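Local coordinates for sugar ABC transporter, sugar-binding protein (Streptococcus pneumoniae, PDB 2HEU) that probably binds sugars, likely raffinose-type oligosaccharides, outside the cell membrane and hands them to its ABC transporter for import, at residues F167-A172 with M253-S258; D173-N178 with A237-V242; V92-S97 with W296-T301. All blocks are in the same frame, centred on the assembly; numbering follows the deposited sequence.

Contact 1: residues F167-A172 with M253-S258; sequences FGIAGA and MTPNGS
M253 reaches along the ring of F167 while the two backbones join at its base. Its CB lies 3.8 Å from F167 CD1, the first touch. The chain then runs straight through CG, which brings SD obliquely past the ring, 4.1 Å from F167 CE1, a Met-aromatic contact. A bend at the last torsion (chi3 -74°) turns the terminal methyl onto the ring: M253 CE is 3.7 Å from F167 CE1 and stands off-centre, 30° from the ring normal, a CH-pi contact that leans to the CE1-CZ side. F167 turns its ring to this chain by setting CG beside its own backbone N. At the backbone a single beta bridge pairs F167 with M253. G168 N donates to M253 O at 3.0 Å, nearly in line with the carbonyl, and the CA of F167 adds a CA-H...O contact to the same oxygen. One residue on, the hydroxyl of T254 takes over from the backbone. T254 OG1 donates to G168 O at 2.7 Å, tilted 20° from the carbonyl plane, so both polar groups of G168 are used by strand 253-257. P255 closes the apolar side, its CG 3.7 Å from the CD1 tip of I169, the two side chains crossing at about a right angle. All six touching residues are buried, and the contact is structural packing in one lobe of a solute-binding protein fold. Strand 253-257 is an edge strand of a three-stranded antiparallel sheet and pairs with strand 129-134 through T254 and N256. The F167-M253 pair is covered by V156, L155 and I159 of helix 149-161, while V242 and F246 of helix 239-247 pack against T254.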
loop_
_atom_site.group_PDB
_atom_site.type_symbol
_atom_site.label_atom_id
_atom_site.label_comp_id
_atom_site.label_asym_id
_atom_site.label_seq_id
_atom_site.Cartn_x
_atom_site.Cartn_y
_atom_site.Cartn_z
ATOM N N PHE A 167 17.850 -13.072 1.327
ATOM C CA PHE A 167 17.213 -11.793 1.440
ATOM C C PHE A 167 18.156 -10.632 1.515
ATOM O O PHE A 167 19.183 -10.676 2.167
ATOM C CB PHE A 167 16.373 -11.673 2.778
ATOM C CG PHE A 167 15.243 -12.695 2.880
ATOM C CD1 PHE A 167 14.130 -12.648 2.057
ATOM C CD2 PHE A 167 15.317 -13.648 3.884
ATOM C CE1 PHE A 167 13.090 -13.539 2.233
ATOM C CE2 PHE A 167 14.235 -14.554 4.038
ATOM C CZ PHE A 167 13.161 -14.489 3.235
ATOM N N GLY A 168 17.710 -9.512 0.926
ATOM C CA GLY A 168 18.191 -8.179 1.309
ATOM C C GLY A 168 17.223 -7.566 2.308
ATOM O O GLY A 168 16.069 -7.359 1.998
ATOM N N ILE A 169 17.694 -7.296 3.506
ATOM C CA ILE A 169 16.907 -6.691 4.579
ATOM C C ILE A 169 17.590 -5.359 4.951
ATOM O O ILE A 169 18.799 -5.302 5.185
ATOM C CB ILE A 169 16.769 -7.583 5.820
ATOM C CG1 ILE A 169 16.091 -8.910 5.446
ATOM C CG2 ILE A 169 16.026 -6.901 6.920
ATOM C CD1 ILE A 169 14.660 -8.828 4.957
ATOM N N ALA A 170 16.781 -4.330 4.981
ATOM C CA ALA A 170 17.265 -2.972 5.261
ATOM C C ALA A 170 17.176 -2.741 6.804
ATOM O O ALA A 170 16.222 -2.134 7.270
ATOM C CB ALA A 170 16.441 -1.920 4.509
ATOM N N GLY A 171 18.182 -3.208 7.537
ATOM C CA GLY A 171 18.150 -3.099 8.971
ATOM C C GLY A 171 17.987 -1.687 9.531
ATOM O O GLY A 171 17.470 -1.543 10.650
ATOM N N ALA A 172 18.446 -0.696 8.776
ATOM C CA ALA A 172 18.322 0.698 9.214
ATOM C C ALA A 172 16.946 1.298 8.879
ATOM O O ALA A 172 16.657 2.385 9.392
ATOM C CB ALA A 172 19.405 1.552 8.585
ATOM N N MET A 253 15.908 -12.333 -3.009
ATOM C CA MET A 253 14.597 -11.848 -2.620
ATOM C C MET A 253 14.708 -10.604 -1.785
ATOM O O MET A 253 15.696 -10.380 -1.065
ATOM C CB MET A 253 13.854 -12.901 -1.755
ATOM C CG MET A 253 13.492 -14.170 -2.484
ATOM S SD MET A 253 12.652 -15.393 -1.445
ATOM C CE MET A 253 14.065 -15.956 -0.457
ATOM N N THR A 254 13.646 -9.800 -1.786
ATOM C CA THR A 254 13.508 -8.752 -0.769
ATOM C C THR A 254 12.078 -8.483 -0.513
ATOM O O THR A 254 11.286 -8.404 -1.463
ATOM C CB THR A 254 14.315 -7.463 -1.160
ATOM O OG1 THR A 254 14.415 -6.610 -0.018
ATOM C CG2 THR A 254 13.769 -6.700 -2.317
ATOM N N PRO A 255 11.640 -8.342 0.747
ATOM C CA PRO A 255 10.231 -8.047 1.059
ATOM C C PRO A 255 9.996 -6.579 0.958
ATOM O O PRO A 255 10.672 -5.766 1.604
ATOM C CB PRO A 255 10.113 -8.542 2.530
ATOM C CG PRO A 255 11.506 -8.277 3.101
ATOM C CD PRO A 255 12.450 -8.574 1.981
ATOM N N ASN A 256 9.011 -6.183 0.170
ATOM C CA ASN A 256 8.743 -4.716 0.080
ATOM C C ASN A 256 7.390 -4.504 -0.650
ATOM O O ASN A 256 6.707 -5.465 -1.064
ATOM C CB ASN A 256 9.911 -3.997 -0.616
ATOM C CG ASN A 256 10.220 -2.672 0.053
ATOM O OD1 ASN A 256 11.365 -2.508 0.634
ATOM N ND2 ASN A 256 9.333 -1.772 0.066
ATOM N N GLY A 257 7.045 -3.234 -0.752
ATOM C CA GLY A 257 5.803 -2.881 -1.415
ATOM C C GLY A 257 5.956 -2.813 -2.902
ATOM O O GLY A 257 7.050 -2.797 -3.479
ATOM N N SER A 258 4.792 -2.685 -3.567
ATOM C CA SER A 258 4.722 -2.515 -5.023
ATOM C C SER A 258 5.441 -1.293 -5.529
ATOM O O SER A 258 5.816 -1.239 -6.692
ATOM C CB SER A 258 3.209 -2.445 -5.406
ATOM O OG SER A 258 2.491 -1.497 -4.655
#

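Contact 2: residues D173-N178 with A237-V242; sequences DAWTLN and AGYTDV
D173 grips the start of helix 239-247 through one oxygen, while W175 lies against the ring of Y239. Both touches are close. Y239 N donates to D173 OD2 at 2.8 Å with an angle of 162° at the hydrogen, and the oxygen receives it on its anti lone pair, away from OD1. The same OD2 sits 3.3 Å from G238 CA. W175 packs through CZ2 and CH2 of its six-membered ring, placed there by CG standing between backbone N and carbonyl carbon (chi1 64°). W175 CH2 lies over one face of Y239, 3.6 Å from Y239 CD1, and the ring planes are inclined at 49°, an oblique aromatic pair. G238 is the N-cap residue of the helix, and its own NH is bound to D241 OD2 at 2.9 Å, met from above the carboxylate plane. Carboxylates thus serve two amides at the helix start, where the helix dipole would probably favour their negative charge. The D173 carbonyl is fixed in turn: D173 O accepts from both T176 N and T176 OG1, which holds the opening of the 3-10 turn 174-177 ahead of helix 178-189. The looser touch is T176 CG2, 4.2 Å from Y239 CD1. D173, W175 and Y239 each keep some surface exposed to solvent, whereas T176 is buried, and N256 of strand 253-257 touches W175, T176 and Y239.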
loop_
_atom_site.group_PDB
_atom_site.type_symbol
_atom_site.label_atom_id
_atom_site.label_comp_id
_atom_site.label_asym_id
_atom_site.label_seq_id
_atom_site.Cartn_x
_atom_site.Cartn_y
_atom_site.Cartn_z
ATOM N N ASP A 173 16.082 0.657 8.033
ATOM C CA ASP A 173 14.841 1.191 7.626
ATOM C C ASP A 173 13.726 0.190 7.971
ATOM O O ASP A 173 13.255 -0.607 7.144
ATOM C CB ASP A 173 14.838 1.491 6.120
ATOM C CG ASP A 173 15.602 2.737 5.760
ATOM O OD1 ASP A 173 15.454 3.714 6.522
ATOM O OD2 ASP A 173 16.205 2.864 4.759
ATOM N N ALA A 174 13.328 0.255 9.221
ATOM C CA ALA A 174 12.341 -0.694 9.786
ATOM C C ALA A 174 11.027 -0.703 9.027
ATOM O O ALA A 174 10.366 -1.744 8.975
ATOM C CB ALA A 174 12.108 -0.324 11.260
ATOM N N TRP A 175 10.624 0.459 8.462
ATOM C CA TRP A 175 9.346 0.514 7.731
ATOM C C TRP A 175 9.266 -0.544 6.672
ATOM O O TRP A 175 8.161 -0.964 6.283
ATOM C CB TRP A 175 9.129 1.893 7.121
ATOM C CG TRP A 175 10.105 2.300 6.071
ATOM C CD1 TRP A 175 11.216 3.098 6.199
ATOM C CD2 TRP A 175 10.046 1.968 4.685
ATOM N NE1 TRP A 175 11.818 3.291 4.966
ATOM C CE2 TRP A 175 11.117 2.578 4.045
ATOM C CE3 TRP A 175 9.180 1.194 3.900
ATOM C CZ2 TRP A 175 11.359 2.479 2.610
ATOM C CZ3 TRP A 175 9.437 1.064 2.546
ATOM C CH2 TRP A 175 10.517 1.706 1.950
ATOM N N THR A 176 10.381 -0.977 6.093
ATOM C CA THR A 176 10.362 -1.934 5.041
ATOM C C THR A 176 9.675 -3.268 5.389
ATOM O O THR A 176 9.236 -3.962 4.478
ATOM C CB THR A 176 11.788 -2.227 4.456
ATOM O OG1 THR A 176 12.586 -2.806 5.485
ATOM C CG2 THR A 176 12.450 -0.978 3.864
ATOM N N LEU A 177 9.672 -3.594 6.672
ATOM C CA LEU A 177 9.049 -4.838 7.162
ATOM C C LEU A 177 7.653 -4.657 7.768
ATOM O O LEU A 177 7.091 -5.617 8.270
ATOM C CB LEU A 177 9.982 -5.551 8.159
ATOM C CG LEU A 177 11.285 -6.040 7.568
ATOM C CD1 LEU A 177 12.061 -6.798 8.632
ATOM C CD2 LEU A 177 11.079 -6.880 6.308
ATOM N N ASN A 178 7.106 -3.439 7.667
ATOM C CA ASN A 178 5.718 -3.260 8.178
ATOM C C ASN A 178 4.790 -4.242 7.475
ATOM O O ASN A 178 4.028 -4.960 8.142
ATOM C CB ASN A 178 5.334 -1.794 7.894
ATOM C CG ASN A 178 4.013 -1.445 8.463
ATOM O OD1 ASN A 178 3.317 -0.548 7.780
ATOM N ND2 ASN A 178 3.654 -1.860 9.588
ATOM N N ALA A 237 21.892 -1.442 6.810
ATOM C CA ALA A 237 21.548 -1.193 5.419
ATOM C C ALA A 237 20.246 -0.424 5.315
ATOM O O ALA A 237 19.274 -0.647 6.046
ATOM C CB ALA A 237 21.412 -2.517 4.720
ATOM N N GLY A 238 20.200 0.495 4.344
ATOM C CA GLY A 238 19.026 1.238 4.041
ATOM C C GLY A 238 18.263 0.651 2.855
ATOM O O GLY A 238 18.669 -0.269 2.149
ATOM N N TYR A 239 17.109 1.253 2.625
ATOM C CA TYR A 239 16.249 0.888 1.460
ATOM C C TYR A 239 17.038 0.861 0.206
ATOM O O TYR A 239 16.956 -0.135 -0.561
ATOM C CB TYR A 239 15.084 1.853 1.395
ATOM C CG TYR A 239 14.169 1.693 0.235
ATOM C CD1 TYR A 239 13.407 0.527 0.076
ATOM C CD2 TYR A 239 14.066 2.632 -0.682
ATOM C CE1 TYR A 239 12.504 0.421 -1.005
ATOM C CE2 TYR A 239 13.173 2.538 -1.761
ATOM C CZ TYR A 239 12.402 1.422 -1.898
ATOM O OH TYR A 239 11.472 1.289 -2.929
ATOM N N THR A 240 17.771 1.916 -0.140
ATOM C CA THR A 240 18.453 1.916 -1.437
ATOM C C THR A 240 19.504 0.820 -1.516
ATOM O O THR A 240 19.750 0.263 -2.568
ATOM C CB THR A 240 19.125 3.293 -1.774
ATOM O OG1 THR A 240 20.023 3.656 -0.717
ATOM C CG2 THR A 240 18.010 4.310 -2.006
ATOM N N ASP A 241 20.117 0.498 -0.377
ATOM C CA ASP A 241 21.105 -0.550 -0.341
ATOM C C ASP A 241 20.460 -1.871 -0.729
ATOM O O ASP A 241 21.112 -2.683 -1.444
ATOM C CB ASP A 241 21.731 -0.689 1.037
ATOM C CG ASP A 241 22.523 0.527 1.504
ATOM O OD1 ASP A 241 23.049 1.302 0.670
ATOM O OD2 ASP A 241 22.666 0.651 2.755
ATOM N N VAL A 242 19.267 -2.207 -0.214
ATOM C CA VAL A 242 18.622 -3.499 -0.579
ATOM C C VAL A 242 17.978 -3.489 -1.933
ATOM O O VAL A 242 17.933 -4.548 -2.575
ATOM C CB VAL A 242 17.619 -4.033 0.493
ATOM C CG1 VAL A 242 18.394 -4.106 1.834
ATOM C CG2 VAL A 242 16.368 -3.188 0.583
#

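Contact 3: residues V92-S97 with W296-T301; sequences VFEDLS and WSISAT
V92 and E94 bond to A300 and I298 on both sides of a single beta bridge, F93 with S299. E94 N donates to I298 O at 2.8 Å, and A300 N donates to V92 O at 2.9 Å. V92 O also accepts from a water that reaches T301 OG1. A second water accepts from I298 N and lies 2.8 Å from E94 O, bridging the two backbones. With CG opposite the backbone N (chi1 -174°), E94 runs out extended beside I298, its OE1 3.6 Å from I298 CG2; a third water lies between OE1 and S299 O, while OE2 forms a salt bridge to K99. L96 CD2 meets I298 CD1. The F93 ring is sandwiched: V92 CG1 covers one face and S297 CB the other, a CH-pi contact 3.9 Å from the centroid, and I298 O lies at the ring edge. S297 OG bonds to Y120 O and N121. D95 OD1 accepts from S97 N, an Asx turn, and from S97 OG; S299 OG accepts from T301 N, an ST turn. The loop following helix 82-89 is thereby fastened to a strand of the five-stranded mixed sheet, with L84 and W87 of that helix packing on F93 and helix 305-315 on I298.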
loop_
_atom_site.group_PDB
_atom_site.type_symbol
_atom_site.label_atom_id
_atom_site.label_comp_id
_atom_site.label_asym_id
_atom_site.label_seq_id
_atom_site.Cartn_x
_atom_site.Cartn_y
_atom_site.Cartn_z
ATOM N N VAL A 92 -16.368 17.280 5.717
ATOM C CA VAL A 92 -15.472 18.008 4.851
ATOM C C VAL A 92 -15.676 17.586 3.376
ATOM O O VAL A 92 -15.467 18.370 2.465
ATOM C CB VAL A 92 -14.024 17.784 5.273
ATOM C CG1 VAL A 92 -13.005 18.275 4.264
ATOM C CG2 VAL A 92 -13.829 18.341 6.687
ATOM N N PHE A 93 -16.089 16.323 3.140
ATOM C CA PHE A 93 -16.133 15.721 1.805
ATOM C C PHE A 93 -17.515 15.291 1.343
ATOM O O PHE A 93 -18.359 14.897 2.164
ATOM C CB PHE A 93 -15.173 14.480 1.731
ATOM C CG PHE A 93 -13.749 14.814 1.971
ATOM C CD1 PHE A 93 -13.083 15.699 1.140
ATOM C CD2 PHE A 93 -13.041 14.163 2.995
ATOM C CE1 PHE A 93 -11.751 15.986 1.280
ATOM C CE2 PHE A 93 -11.698 14.517 3.197
ATOM C CZ PHE A 93 -11.059 15.392 2.336
ATOM N N GLU A 94 -17.762 15.461 0.034
ATOM C CA GLU A 94 -19.016 15.050 -0.555
ATOM C C GLU A 94 -19.200 13.537 -0.420
ATOM O O GLU A 94 -18.282 12.766 -0.640
ATOM C CB GLU A 94 -19.038 15.446 -2.013
ATOM C CG GLU A 94 -20.388 15.172 -2.677
ATOM C CD GLU A 94 -20.503 15.620 -4.084
ATOM O OE1 GLU A 94 -19.595 16.188 -4.660
ATOM O OE2 GLU A 94 -21.627 15.405 -4.662
ATOM N N ASP A 95 -20.395 13.095 -0.075
ATOM C CA ASP A 95 -20.792 11.742 -0.058
ATOM C C ASP A 95 -20.942 11.283 -1.502
ATOM O O ASP A 95 -21.751 11.733 -2.313
ATOM C CB ASP A 95 -22.133 11.579 0.748
ATOM C CG ASP A 95 -22.683 10.167 0.742
ATOM O OD1 ASP A 95 -22.016 9.233 0.265
ATOM O OD2 ASP A 95 -23.806 10.010 1.293
ATOM N N LEU A 96 -20.069 10.348 -1.868
ATOM C CA LEU A 96 -20.014 9.754 -3.203
ATOM C C LEU A 96 -20.802 8.467 -3.391
ATOM O O LEU A 96 -20.769 7.855 -4.475
ATOM C CB LEU A 96 -18.590 9.547 -3.675
ATOM C CG LEU A 96 -17.638 10.768 -3.467
ATOM C CD1 LEU A 96 -16.243 10.389 -3.998
ATOM C CD2 LEU A 96 -18.092 12.014 -4.189
ATOM N N SER A 97 -21.456 7.982 -2.330
ATOM C CA SER A 97 -22.043 6.624 -2.335
ATOM C C SER A 97 -22.955 6.317 -3.464
ATOM O O SER A 97 -22.906 5.158 -3.952
ATOM C CB SER A 97 -22.854 6.420 -1.023
ATOM O OG SER A 97 -22.057 6.659 0.119
ATOM N N TRP A 296 -9.167 9.819 -4.678
ATOM C CA TRP A 296 -9.685 11.197 -4.678
ATOM C C TRP A 296 -10.975 11.332 -3.933
ATOM O O TRP A 296 -11.884 10.504 -4.004
ATOM C CB TRP A 296 -9.916 11.717 -6.101
ATOM C CG TRP A 296 -8.730 11.817 -6.992
ATOM C CD1 TRP A 296 -7.397 11.639 -6.643
ATOM C CD2 TRP A 296 -8.691 12.067 -8.395
ATOM N NE1 TRP A 296 -6.604 11.793 -7.728
ATOM C CE2 TRP A 296 -7.365 12.108 -8.834
ATOM C CE3 TRP A 296 -9.725 12.352 -9.315
ATOM C CZ2 TRP A 296 -6.999 12.368 -10.165
ATOM C CZ3 TRP A 296 -9.353 12.624 -10.613
ATOM C CH2 TRP A 296 -8.020 12.625 -11.023
ATOM N N SER A 297 -11.069 12.482 -3.255
ATOM C CA SER A 297 -12.282 12.960 -2.574
ATOM C C SER A 297 -12.647 14.371 -3.098
ATOM O O SER A 297 -11.770 15.043 -3.675
ATOM C CB SER A 297 -12.059 12.992 -1.072
ATOM O OG SER A 297 -11.819 11.693 -0.543
ATOM N N ILE A 298 -13.891 14.745 -2.930
ATOM C CA ILE A 298 -14.379 16.050 -3.417
ATOM C C ILE A 298 -14.770 16.864 -2.241
ATOM O O ILE A 298 -15.467 16.403 -1.338
ATOM C CB ILE A 298 -15.565 15.859 -4.364
ATOM C CG1 ILE A 298 -15.208 14.975 -5.566
ATOM C CG2 ILE A 298 -16.117 17.223 -4.813
ATOM C CD1 ILE A 298 -16.393 14.708 -6.470
ATOM N N SER A 299 -14.347 18.140 -2.192
ATOM C CA SER A 299 -14.831 19.012 -1.120
ATOM C C SER A 299 -16.356 19.115 -1.120
ATOM O O SER A 299 -16.990 19.393 -2.136
ATOM C CB SER A 299 -14.269 20.419 -1.343
ATOM O OG SER A 299 -14.818 21.297 -0.369
ATOM N N ALA A 300 -16.938 19.006 0.079
ATOM C CA ALA A 300 -18.347 19.232 0.300
ATOM C C ALA A 300 -18.787 20.674 0.133
ATOM O O ALA A 300 -19.958 20.960 0.065
ATOM C CB ALA A 300 -18.766 18.790 1.667
ATOM N N THR A 301 -17.807 21.565 0.072
ATOM C CA THR A 301 -18.068 22.995 -0.012
ATOM C C THR A 301 -17.515 23.623 -1.254
ATOM O O THR A 301 -17.476 24.849 -1.350
ATOM C CB THR A 301 -17.552 23.685 1.250
ATOM O OG1 THR A 301 -16.168 23.474 1.405
ATOM C CG2 THR A 301 -18.311 23.297 2.518
HETATM O O HOH W 1 -15.604 21.138 3.040
HETATM O O HOH W 2 -15.646 13.039 -1.469
HETATM O O HOH W 3 -19.365 18.741 -3.539
#

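From the N terminus, the chain first enters contact 3 at 92-97, and only about 200 residues later does strand 295-298 return to close that loop. Contacts 1 and 2 lie within it: 167-172 runs straight on into 173-178, then helix 239-247 completes contact 2 and strand 253-257 completes contact 1, so contact 2 nests inside contact 1. These two are neighbours, centres 6 Å apart, joined by a probable hydrogen bond from A172 N to A237 O (2.9 Å) and by P255 against L177. Contact 3 lies on the opposite side of the chain's centre, about 37 Å from contact 1 between centres, and ties the loop after helix 82-89 to the five-stranded sheet of the other lobe.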